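Local atomic coordinates of fusolin (PDB entry 4YN2), a protein that forms the crystalline spindles of an insect poxvirus, which enhance virulence, and probably acts as a lytic polysaccharide monooxygenase on chitin. Residues Gln38-Lys43 with Phe103-Gly108; Gly2-Pro7 with Phe222-Asp227; Arg34-Tyr39 with Tyr60-Asp65; Phe156-Asp161 with Gln203-Leu208. All blocks are in the same frame, centred on the assembly; numbering follows the deposited sequence.

Contact 1. Residues Gln38-Lys43 with Phe103-Gly108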
# COMPACT_ATOMS: atom_id res chain seq x y z
N GLN A 38 -0.60 12.22 12.78
CA GLN A 38 0.21 13.18 13.52
C GLN A 38 1.00 14.12 12.61
O GLN A 38 1.20 15.27 12.99
CB GLN A 38 1.10 12.47 14.54
CG GLN A 38 0.21 11.86 15.64
CD GLN A 38 0.93 11.03 16.66
OE1 GLN A 38 2.09 10.68 16.50
NE2 GLN A 38 0.23 10.67 17.74
N TYR A 39 1.37 13.68 11.40
CA TYR A 39 2.03 14.53 10.40
C TYR A 39 1.14 15.73 10.00
O TYR A 39 1.59 16.87 10.01
CB TYR A 39 2.33 13.67 9.16
CG TYR A 39 3.02 14.42 8.04
CD1 TYR A 39 4.40 14.45 7.95
CD2 TYR A 39 2.28 15.03 7.04
CE1 TYR A 39 5.04 15.10 6.90
CE2 TYR A 39 2.91 15.69 5.99
CZ TYR A 39 4.29 15.73 5.92
OH TYR A 39 4.90 16.36 4.88
N VAL A 40 -0.11 15.45 9.62
CA VAL A 40 -1.06 16.50 9.21
C VAL A 40 -1.45 17.35 10.45
O VAL A 40 -1.54 18.57 10.34
CB VAL A 40 -2.31 15.90 8.51
CG1 VAL A 40 -3.38 16.98 8.28
CG2 VAL A 40 -1.91 15.26 7.19
N TYR A 41 -1.69 16.70 11.59
CA TYR A 41 -2.02 17.40 12.85
C TYR A 41 -0.93 18.43 13.20
O TYR A 41 -1.23 19.62 13.34
CB TYR A 41 -2.15 16.37 13.99
CG TYR A 41 -2.61 16.90 15.33
CD1 TYR A 41 -1.73 17.55 16.19
CD2 TYR A 41 -3.88 16.60 15.80
CE1 TYR A 41 -2.13 17.95 17.46
CE2 TYR A 41 -4.29 16.99 17.08
CZ TYR A 41 -3.40 17.65 17.91
OH TYR A 41 -3.83 18.04 19.16
N ASP A 42 0.34 17.98 13.26
CA ASP A 42 1.48 18.85 13.58
C ASP A 42 1.74 19.88 12.49
O ASP A 42 2.08 21.01 12.82
CB ASP A 42 2.75 18.02 13.84
CG ASP A 42 2.66 17.13 15.07
OD1 ASP A 42 1.79 17.37 15.91
OD2 ASP A 42 3.46 16.17 15.17
N LYS A 43 1.54 19.53 11.21
CA LYS A 43 1.72 20.47 10.09
C LYS A 43 0.76 21.65 10.23
O LYS A 43 1.18 22.81 10.13
CB LYS A 43 1.50 19.74 8.75
CG LYS A 43 1.58 20.58 7.50
CD LYS A 43 1.49 19.69 6.28
CE LYS A 43 1.31 20.47 5.01
NZ LYS A 43 1.08 19.57 3.85
N PHE A 103 -10.33 19.21 -1.27
CA PHE A 103 -9.76 17.87 -1.05
C PHE A 103 -8.80 17.83 0.16
O PHE A 103 -8.34 16.75 0.53
CB PHE A 103 -9.09 17.29 -2.30
CG PHE A 103 -10.05 17.15 -3.46
CD1 PHE A 103 -11.06 16.19 -3.43
CD2 PHE A 103 -9.94 17.95 -4.58
CE1 PHE A 103 -11.95 16.06 -4.49
CE2 PHE A 103 -10.82 17.81 -5.65
CZ PHE A 103 -11.81 16.86 -5.61
N GLY A 104 -8.60 18.98 0.81
CA GLY A 104 -7.83 19.09 2.04
C GLY A 104 -6.40 18.60 1.97
O GLY A 104 -5.74 18.72 0.93
N ASP A 105 -5.93 18.09 3.10
CA ASP A 105 -4.58 17.60 3.27
C ASP A 105 -4.59 16.13 3.64
O ASP A 105 -4.88 15.77 4.79
CB ASP A 105 -3.87 18.42 4.34
CG ASP A 105 -2.37 18.20 4.40
OD1 ASP A 105 -1.88 17.25 3.73
OD2 ASP A 105 -1.68 19.00 5.07
N LYS A 106 -4.23 15.27 2.68
CA LYS A 106 -4.10 13.84 2.89
C LYS A 106 -2.62 13.44 2.72
O LYS A 106 -2.32 12.27 2.54
CB LYS A 106 -4.99 13.09 1.91
CG LYS A 106 -6.48 13.40 2.08
CD LYS A 106 -7.22 13.25 0.80
CE LYS A 106 -8.69 13.55 0.95
NZ LYS A 106 -9.27 14.17 -0.26
N SER A 107 -1.69 14.41 2.82
CA SER A 107 -0.26 14.17 2.57
C SER A 107 0.40 13.30 3.63
O SER A 107 1.46 12.75 3.37
CB SER A 107 0.50 15.48 2.42
OG SER A 107 0.44 16.23 3.62
N GLY A 108 -0.22 13.13 4.80
CA GLY A 108 0.30 12.22 5.81
C GLY A 108 0.32 10.78 5.32
O GLY A 108 1.22 10.01 5.66
O HOH W 1 3.90 13.97 2.78
O HOH W 2 3.29 18.01 3.26
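The Asx turn at D105, in the loop between helix 79-86 and strand 118-121, is docked on one flank of helix 31-48, where K43, V40 and Y39 meet D105, S107 and G108. Evidence for the turn is the 3.0 Å bond from S107 N to D105 OD1. S107 OG donates to that same oxygen, so two groups of one residue set the rotation of the carboxylate and turn its second oxygen to the helix. There K43 NZ makes a salt bridge with D105 OD2 at 3.1 Å, coming in on the syn side but 30° out of the carboxylate plane. An extended lysine chain, with CG anti to the backbone N (chi1 177°), carries the ammonium that far. Its strongest partner is H97 O, outside the two segments, and a weak bond runs from K43 NZ to S107 OG. One helical turn earlier, V40 and D105 lie alongside, pointing opposite ways, and V40 CG2 ends 3.6 Å from G108 N; V40 also packs on A57 and E61 of helix 51-63. The Y39 ring closes the side of the contact: its CD2 passes obliquely 3.7 Å from G108 CA, while S107 OG lies at the ring edge, 3.5 Å from Y39 CE2. A water in the plane of that ring, 2.8 Å from Y39 OH, accepts a bond from K43 NZ.

Contact 2. Residues Gly2-Pro7 with Phe222-Asp227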
# COMPACT_ATOMS: atom_id res chain seq x y z
N GLY A 2 -15.14 6.10 -3.70
CA GLY A 2 -14.86 4.78 -3.19
C GLY A 2 -13.40 4.58 -2.88
O GLY A 2 -12.63 5.54 -2.83
N TYR A 3 -13.04 3.34 -2.65
CA TYR A 3 -11.66 2.99 -2.30
C TYR A 3 -11.40 1.54 -2.61
O TYR A 3 -12.33 0.74 -2.72
CB TYR A 3 -11.41 3.23 -0.79
CG TYR A 3 -12.46 2.61 0.10
CD1 TYR A 3 -12.38 1.27 0.47
CD2 TYR A 3 -13.54 3.35 0.55
CE1 TYR A 3 -13.38 0.68 1.24
CE2 TYR A 3 -14.55 2.76 1.31
CZ TYR A 3 -14.47 1.42 1.65
OH TYR A 3 -15.43 0.84 2.43
N MET A 4 -10.12 1.20 -2.70
CA MET A 4 -9.69 -0.18 -2.89
C MET A 4 -9.95 -0.97 -1.61
O MET A 4 -9.48 -0.57 -0.55
CB MET A 4 -8.20 -0.24 -3.26
CG MET A 4 -7.94 -0.02 -4.72
SD MET A 4 -8.66 -1.30 -5.79
CE MET A 4 -7.82 -2.72 -5.20
N SER A 5 -10.74 -2.04 -1.69
CA SER A 5 -11.08 -2.87 -0.53
C SER A 5 -10.26 -4.13 -0.54
O SER A 5 -9.95 -4.63 0.54
CB SER A 5 -12.57 -3.20 -0.50
OG SER A 5 -13.08 -3.51 -1.79
N PHE A 6 -9.89 -4.66 -1.73
CA PHE A 6 -9.00 -5.82 -1.75
C PHE A 6 -8.00 -5.73 -2.90
O PHE A 6 -8.40 -5.79 -4.06
CB PHE A 6 -9.72 -7.19 -1.81
CG PHE A 6 -8.67 -8.25 -1.62
CD1 PHE A 6 -8.15 -8.52 -0.36
CD2 PHE A 6 -8.02 -8.81 -2.71
CE1 PHE A 6 -7.07 -9.38 -0.19
CE2 PHE A 6 -6.94 -9.67 -2.55
CZ PHE A 6 -6.47 -9.95 -1.29
N PRO A 7 -6.69 -5.71 -2.63
CA PRO A 7 -6.05 -5.51 -1.33
C PRO A 7 -6.47 -4.13 -0.80
O PRO A 7 -6.78 -3.23 -1.58
CB PRO A 7 -4.55 -5.68 -1.64
CG PRO A 7 -4.48 -6.22 -3.05
CD PRO A 7 -5.69 -5.66 -3.71
N PHE A 222 -10.16 8.98 -8.98
CA PHE A 222 -9.89 8.50 -7.63
C PHE A 222 -8.60 7.73 -7.67
O PHE A 222 -8.44 6.88 -8.54
CB PHE A 222 -11.05 7.65 -7.11
CG PHE A 222 -12.33 8.45 -7.12
CD1 PHE A 222 -13.07 8.58 -8.29
CD2 PHE A 222 -12.71 9.20 -6.02
CE1 PHE A 222 -14.19 9.40 -8.34
CE2 PHE A 222 -13.82 10.05 -6.08
CZ PHE A 222 -14.57 10.11 -7.23
N TYR A 223 -7.67 8.06 -6.78
CA TYR A 223 -6.32 7.48 -6.77
C TYR A 223 -5.99 6.93 -5.41
O TYR A 223 -6.07 7.67 -4.42
CB TYR A 223 -5.29 8.56 -7.11
CG TYR A 223 -5.52 9.27 -8.43
CD1 TYR A 223 -6.51 10.24 -8.56
CD2 TYR A 223 -4.67 9.06 -9.51
CE1 TYR A 223 -6.72 10.89 -9.77
CE2 TYR A 223 -4.84 9.75 -10.71
CZ TYR A 223 -5.86 10.67 -10.83
OH TYR A 223 -6.02 11.30 -12.04
N ASN A 224 -5.64 5.64 -5.34
CA ASN A 224 -5.30 4.98 -4.07
C ASN A 224 -4.02 4.23 -4.15
O ASN A 224 -3.81 3.48 -5.10
CB ASN A 224 -6.38 3.99 -3.66
CG ASN A 224 -7.72 4.51 -3.18
OD1 ASN A 224 -8.54 3.73 -2.72
ND2 ASN A 224 -7.95 5.81 -3.10
N CYS A 225 -3.23 4.30 -3.07
CA CYS A 225 -2.05 3.47 -2.90
C CYS A 225 -2.45 2.23 -2.15
O CYS A 225 -3.25 2.31 -1.22
CB CYS A 225 -0.94 4.23 -2.19
SG CYS A 225 -0.19 5.48 -3.23
N VAL A 226 -1.97 1.08 -2.61
CA VAL A 226 -2.27 -0.22 -2.04
C VAL A 226 -0.95 -0.89 -1.73
O VAL A 226 -0.18 -1.20 -2.65
CB VAL A 226 -3.14 -1.07 -2.99
CG1 VAL A 226 -3.43 -2.45 -2.42
CG2 VAL A 226 -4.44 -0.35 -3.35
N ASP A 227 -0.67 -1.12 -0.44
CA ASP A 227 0.58 -1.74 -0.03
C ASP A 227 0.49 -3.27 -0.14
O ASP A 227 -0.45 -3.87 0.38
CB ASP A 227 0.92 -1.33 1.40
CG ASP A 227 1.17 0.16 1.51
OD1 ASP A 227 2.13 0.65 0.88
OD2 ASP A 227 0.36 0.86 2.16
O HOH W 3 -10.53 7.05 -2.24
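N224 OD1 receives the backbone N-H of M4 at 3.0 Å. The bond is fairly straight, with an N-H...O angle of 161°, and the donor is tilted 18° from the carbonyl plane. The same oxygen lies 3.2 Å from Y3 CA, so the amide sits directly against the N-terminal strand. Beside it V226 points one methyl at each of two residues: CG1 is 3.5 Å from P7 CB, and CG2 is 3.8 Å from M4 CB. The two branches diverge along the strand, and the side chains of both M4 and P7 run roughly perpendicular to the valine. P7 is brought in after a cis peptide bond.

In the next shell the asparagine is held from several directions. N224 ND2 donates to Y223 O, the carbonyl just before it, at 3.0 Å, reaching it from above the carbonyl plane. It also donates to a water that in turn gives a 2.7 Å bond to G2 O, while Q11 NE2 supplies a second donor to N224 OD1. H1, just before G2, binds the zinc ion with H142, and its ring meets that of F222.

Strand axes 7.3 Å apart, inclined by 27°, with side chains filling the gap, mark two facing sheets of the β-sandwich expected for this family. Strand 2-6 pairs with strand 129-138 through a classic beta bulge, with S5 and F6 both opposite E135; strand 220-231 lies beside 206-214 and is tied by the disulfide C225-C92.

Contact 3. Residues Arg34-Tyr39 with Tyr60-Asp65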
# COMPACT_ATOMS: atom_id res chain seq x y z
N ARG A 34 -0.73 6.13 12.52
CA ARG A 34 -0.62 7.12 13.58
C ARG A 34 0.32 8.24 13.14
O ARG A 34 0.01 9.41 13.37
CB ARG A 34 -0.15 6.49 14.90
CG ARG A 34 -0.17 7.50 16.05
CD ARG A 34 0.14 6.88 17.41
NE ARG A 34 1.43 6.19 17.41
CZ ARG A 34 1.62 4.87 17.38
NH1 ARG A 34 0.59 4.03 17.36
NH2 ARG A 34 2.85 4.37 17.39
N ALA A 35 1.45 7.91 12.49
CA ALA A 35 2.36 8.93 11.99
C ALA A 35 1.67 9.81 10.92
O ALA A 35 1.86 11.02 10.93
CB ALA A 35 3.63 8.30 11.42
N ALA A 36 0.82 9.22 10.05
CA ALA A 36 0.11 10.00 9.02
C ALA A 36 -0.85 11.00 9.64
O ALA A 36 -0.91 12.15 9.21
CB ALA A 36 -0.65 9.08 8.09
N TYR A 37 -1.56 10.56 10.68
CA TYR A 37 -2.46 11.45 11.41
C TYR A 37 -1.65 12.59 12.05
O TYR A 37 -1.97 13.76 11.85
CB TYR A 37 -3.21 10.65 12.49
CG TYR A 37 -4.24 11.45 13.25
CD1 TYR A 37 -3.87 12.23 14.34
CD2 TYR A 37 -5.59 11.39 12.91
CE1 TYR A 37 -4.81 12.99 15.03
CE2 TYR A 37 -6.54 12.15 13.60
CZ TYR A 37 -6.15 12.92 14.68
OH TYR A 37 -7.11 13.62 15.37
N GLN A 38 -0.60 12.22 12.78
CA GLN A 38 0.21 13.18 13.52
C GLN A 38 1.00 14.12 12.61
O GLN A 38 1.20 15.27 12.99
CB GLN A 38 1.10 12.47 14.54
CG GLN A 38 0.21 11.86 15.64
CD GLN A 38 0.93 11.03 16.66
OE1 GLN A 38 2.09 10.68 16.50
NE2 GLN A 38 0.23 10.67 17.74
N TYR A 39 1.37 13.68 11.40
CA TYR A 39 2.03 14.53 10.40
C TYR A 39 1.14 15.73 10.00
O TYR A 39 1.59 16.87 10.01
CB TYR A 39 2.33 13.67 9.16
CG TYR A 39 3.02 14.42 8.04
CD1 TYR A 39 4.40 14.45 7.95
CD2 TYR A 39 2.28 15.03 7.04
CE1 TYR A 39 5.04 15.10 6.90
CE2 TYR A 39 2.91 15.69 5.99
CZ TYR A 39 4.29 15.73 5.92
OH TYR A 39 4.90 16.36 4.88
N TYR A 60 -10.05 14.67 8.90
CA TYR A 60 -10.54 14.76 7.52
C TYR A 60 -9.77 13.82 6.61
O TYR A 60 -10.35 13.20 5.73
CB TYR A 60 -10.42 16.22 7.04
CG TYR A 60 -10.88 16.48 5.63
CD1 TYR A 60 -10.02 16.32 4.55
CD2 TYR A 60 -12.16 16.95 5.37
CE1 TYR A 60 -10.43 16.59 3.26
CE2 TYR A 60 -12.58 17.26 4.08
CZ TYR A 60 -11.70 17.10 3.03
OH TYR A 60 -12.13 17.34 1.75
N GLU A 61 -8.44 13.70 6.83
CA GLU A 61 -7.57 12.83 6.05
C GLU A 61 -8.08 11.38 6.06
O GLU A 61 -8.08 10.73 5.01
CB GLU A 61 -6.14 12.92 6.61
CG GLU A 61 -5.16 11.90 6.08
CD GLU A 61 -3.76 12.21 6.55
OE1 GLU A 61 -3.51 12.22 7.78
OE2 GLU A 61 -2.90 12.47 5.68
N PHE A 62 -8.58 10.89 7.21
CA PHE A 62 -9.10 9.53 7.27
C PHE A 62 -10.60 9.45 7.05
O PHE A 62 -11.05 8.43 6.54
CB PHE A 62 -8.73 8.86 8.58
CG PHE A 62 -7.24 8.67 8.82
CD1 PHE A 62 -6.33 8.69 7.76
CD2 PHE A 62 -6.77 8.32 10.08
CE1 PHE A 62 -4.97 8.53 7.99
CE2 PHE A 62 -5.40 8.14 10.30
CZ PHE A 62 -4.51 8.28 9.26
N GLN A 63 -11.38 10.50 7.38
CA GLN A 63 -12.82 10.48 7.14
C GLN A 63 -13.10 10.44 5.65
O GLN A 63 -14.04 9.78 5.23
CB GLN A 63 -13.50 11.72 7.77
CG GLN A 63 -15.02 11.79 7.51
CD GLN A 63 -15.67 13.06 7.97
OE1 GLN A 63 -15.06 13.89 8.64
NE2 GLN A 63 -16.92 13.26 7.58
N GLN A 64 -12.30 11.14 4.85
CA GLN A 64 -12.47 11.19 3.40
C GLN A 64 -11.74 10.05 2.69
O GLN A 64 -11.24 10.26 1.60
CB GLN A 64 -11.97 12.54 2.87
CG GLN A 64 -12.66 13.75 3.46
CD GLN A 64 -14.13 13.74 3.20
OE1 GLN A 64 -14.92 13.44 4.09
NE2 GLN A 64 -14.53 14.01 1.97
N ASP A 65 -11.79 8.83 3.23
CA ASP A 65 -11.13 7.64 2.65
C ASP A 65 -11.70 7.26 1.28
O ASP A 65 -10.95 6.75 0.43
CB ASP A 65 -11.21 6.44 3.60
CG ASP A 65 -12.60 6.02 4.11
OD1 ASP A 65 -13.61 6.62 3.66
OD2 ASP A 65 -12.67 5.09 4.94
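The F62 ring meets helix 31-48 with its rim: A36 CB lies near the ring plane, 4.1 Å from F62 CZ, and Y37 CB stands obliquely 4.0 Å from F62 CE2. Seen from the tyrosine, F62 CE2 lies at the edge of the Y37 ring and close to its plane, so the two aromatic groups touch without stacking face on face. F62 also makes an edge-to-face pair with the ring of F19. F62 CG lies beside its own backbone N (chi1 -63°), which turns the ring so that CZ and CE2 meet A36 and Y37.

These segments belong to helices 31-48 and 51-63, which follow one another in the chain and pack against each other. Y37 extends the packing onto I55, A58 and Q59 of the second helix, and its hydroxyl is bonded to T23 O. Next to F62 in the chain, E61 reaches across with an extended chain (chi2 172°) and brings OE1 to 3.0 Å from A36 O.

The other carboxylate oxygen, E61 OE2, takes a weak bond from G108 N. Two acceptors as close as E61 OE1 and A36 O would repel each other if the acid were ionised, so the contact is consistent with a raised pKa and with E61 being protonated at least part of the time, whereas the F62 side of the interface is apolar.

Contact 4. Residues Phe156-Asp161 with Gln203-Leu208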
# COMPACT_ATOMS: atom_id res chain seq x y z
N PHE A 156 11.92 -0.27 -5.84
CA PHE A 156 11.25 0.68 -4.95
C PHE A 156 11.42 0.24 -3.49
O PHE A 156 11.28 -0.94 -3.17
CB PHE A 156 9.77 0.78 -5.33
CG PHE A 156 8.91 1.52 -4.35
CD1 PHE A 156 8.81 2.90 -4.39
CD2 PHE A 156 8.21 0.84 -3.37
CE1 PHE A 156 8.02 3.58 -3.47
CE2 PHE A 156 7.40 1.52 -2.47
CZ PHE A 156 7.33 2.89 -2.51
N ASN A 157 11.72 1.19 -2.63
CA ASN A 157 11.92 0.94 -1.21
C ASN A 157 10.87 1.74 -0.43
O ASN A 157 10.98 2.95 -0.32
CB ASN A 157 13.36 1.33 -0.84
CG ASN A 157 13.72 1.04 0.58
OD1 ASN A 157 12.86 0.91 1.44
ND2 ASN A 157 14.99 0.98 0.87
N VAL A 158 9.85 1.05 0.08
CA VAL A 158 8.72 1.66 0.79
C VAL A 158 9.16 2.46 2.04
O VAL A 158 8.48 3.41 2.40
CB VAL A 158 7.68 0.57 1.19
CG1 VAL A 158 8.18 -0.28 2.34
CG2 VAL A 158 6.33 1.19 1.52
N PHE A 159 10.25 2.07 2.69
CA PHE A 159 10.73 2.73 3.90
C PHE A 159 11.20 4.16 3.65
O PHE A 159 11.09 4.99 4.55
CB PHE A 159 11.86 1.92 4.56
CG PHE A 159 11.45 0.56 5.04
CD1 PHE A 159 10.79 0.40 6.25
CD2 PHE A 159 11.72 -0.57 4.29
CE1 PHE A 159 10.38 -0.87 6.68
CE2 PHE A 159 11.31 -1.83 4.71
CZ PHE A 159 10.63 -1.97 5.90
N ILE A 160 11.70 4.46 2.44
CA ILE A 160 12.27 5.79 2.17
C ILE A 160 11.84 6.45 0.86
O ILE A 160 12.09 7.64 0.73
CB ILE A 160 13.83 5.69 2.20
CG1 ILE A 160 14.37 4.73 1.11
CG2 ILE A 160 14.31 5.28 3.59
CD1 ILE A 160 15.86 4.53 1.14
N ASP A 161 11.28 5.72 -0.12
CA ASP A 161 10.90 6.31 -1.40
C ASP A 161 9.47 6.78 -1.42
O ASP A 161 8.58 6.07 -0.96
CB ASP A 161 11.05 5.29 -2.55
CG ASP A 161 12.46 4.87 -2.92
OD1 ASP A 161 13.38 5.69 -2.74
OD2 ASP A 161 12.63 3.74 -3.41
N GLN A 203 10.25 -9.36 -4.62
CA GLN A 203 10.83 -10.02 -3.44
C GLN A 203 10.73 -9.07 -2.24
O GLN A 203 10.98 -9.48 -1.11
CB GLN A 203 12.28 -10.50 -3.69
CG GLN A 203 13.29 -9.44 -4.15
CD GLN A 203 13.28 -9.17 -5.64
OE1 GLN A 203 13.22 -10.09 -6.46
NE2 GLN A 203 13.32 -7.90 -6.02
N SER A 204 10.36 -7.80 -2.47
CA SER A 204 10.20 -6.80 -1.42
C SER A 204 8.83 -6.13 -1.54
O SER A 204 8.11 -6.31 -2.53
CB SER A 204 11.32 -5.76 -1.48
OG SER A 204 11.57 -5.37 -2.82
N GLN A 205 8.48 -5.38 -0.52
CA GLN A 205 7.21 -4.71 -0.43
C GLN A 205 7.06 -3.71 -1.57
O GLN A 205 8.01 -2.99 -1.89
CB GLN A 205 7.08 -4.03 0.93
CG GLN A 205 5.66 -3.68 1.26
CD GLN A 205 5.52 -3.09 2.63
OE1 GLN A 205 6.08 -3.59 3.62
NE2 GLN A 205 4.69 -2.08 2.75
N ALA A 206 5.90 -3.72 -2.22
CA ALA A 206 5.59 -2.85 -3.35
C ALA A 206 4.32 -2.07 -3.08
O ALA A 206 3.62 -2.32 -2.10
CB ALA A 206 5.42 -3.69 -4.61
N VAL A 207 4.01 -1.16 -3.98
CA VAL A 207 2.79 -0.38 -3.92
C VAL A 207 2.07 -0.47 -5.25
O VAL A 207 2.68 -0.18 -6.28
CB VAL A 207 3.05 1.12 -3.57
CG1 VAL A 207 1.75 1.93 -3.62
CG2 VAL A 207 3.69 1.25 -2.20
N LEU A 208 0.78 -0.81 -5.23
CA LEU A 208 -0.08 -0.71 -6.41
C LEU A 208 -0.73 0.64 -6.35
O LEU A 208 -1.15 1.07 -5.27
CB LEU A 208 -1.14 -1.79 -6.47
CG LEU A 208 -0.69 -3.23 -6.48
CD1 LEU A 208 -1.89 -4.14 -6.31
CD2 LEU A 208 0.05 -3.56 -7.77
O HOH W 4 9.91 -1.93 -0.40
O HOH W 5 9.63 -2.94 -4.15
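F156 brings its ring carbons CE2 and CZ against V207: F156 CE2 is 3.7 Å from V207 CG2, and the adjoining CZ is only slightly farther from that methyl. The ring reaches strand 206-214 because chi1 (169°) places CG opposite the backbone N. Next to it V158 covers the amide of Q205, with V158 CG1 3.9 Å from Q205 CD and V158 CG2 3.9 Å from Q205 NE2. Q205 keeps an extended chain, and its NE2 donates to W115 O, so the flat amide is tied at its far end while the valine methyls lie against it.

The backbones are joined through water. One molecule accepts from V158 N at 3.0 Å and donates to Q205 O at 2.6 Å and, less closely, to F156 O. A second lies near F156 O and Q205 O too, though it has more acceptors around it than protons to give.

The loop, between strands 145-152 and 168-174, is shaped by its own bonds. F159 N reaches N157 OD1 in an Asx turn, and N157 N donates to D161 OD2 at 2.8 Å with an N-H...O angle of 158°. Across to residues 203-208 no direct hydrogen bond forms. The contact thus divides its chemistry: F156 and V207 pack as an apolar pair and V158 lies on the Q205 amide, while the facing carbonyl oxygens F156 O and Q205 O, which cannot bond to each other, both take hydrogen bonds from a bridging water.

Overall arrangement
All four contacts are largely buried, but they lie at different depths: contacts 2 and 4 are centred about 8 and 9 Å from the centre of the chain, contacts 3 and 1 about 15 and 18 Å. Contacts 1 and 3 share Q38 and Y39 on helix 31-48, and G108 N of one makes a weak bond to E61 OE2 of the other. Contacts 2 and 4 meet in the mixed sheet, where strands 220-231 and 206-214 are neighbours. Chemistry follows place: the peripheral contact 1 adds a salt bridge to apolar packing, contact 3 combines aromatic packing with a buried carboxylate, and contact 2 joins an asparagine to apolar groups. Waters bridge contacts 1, 2 and 4.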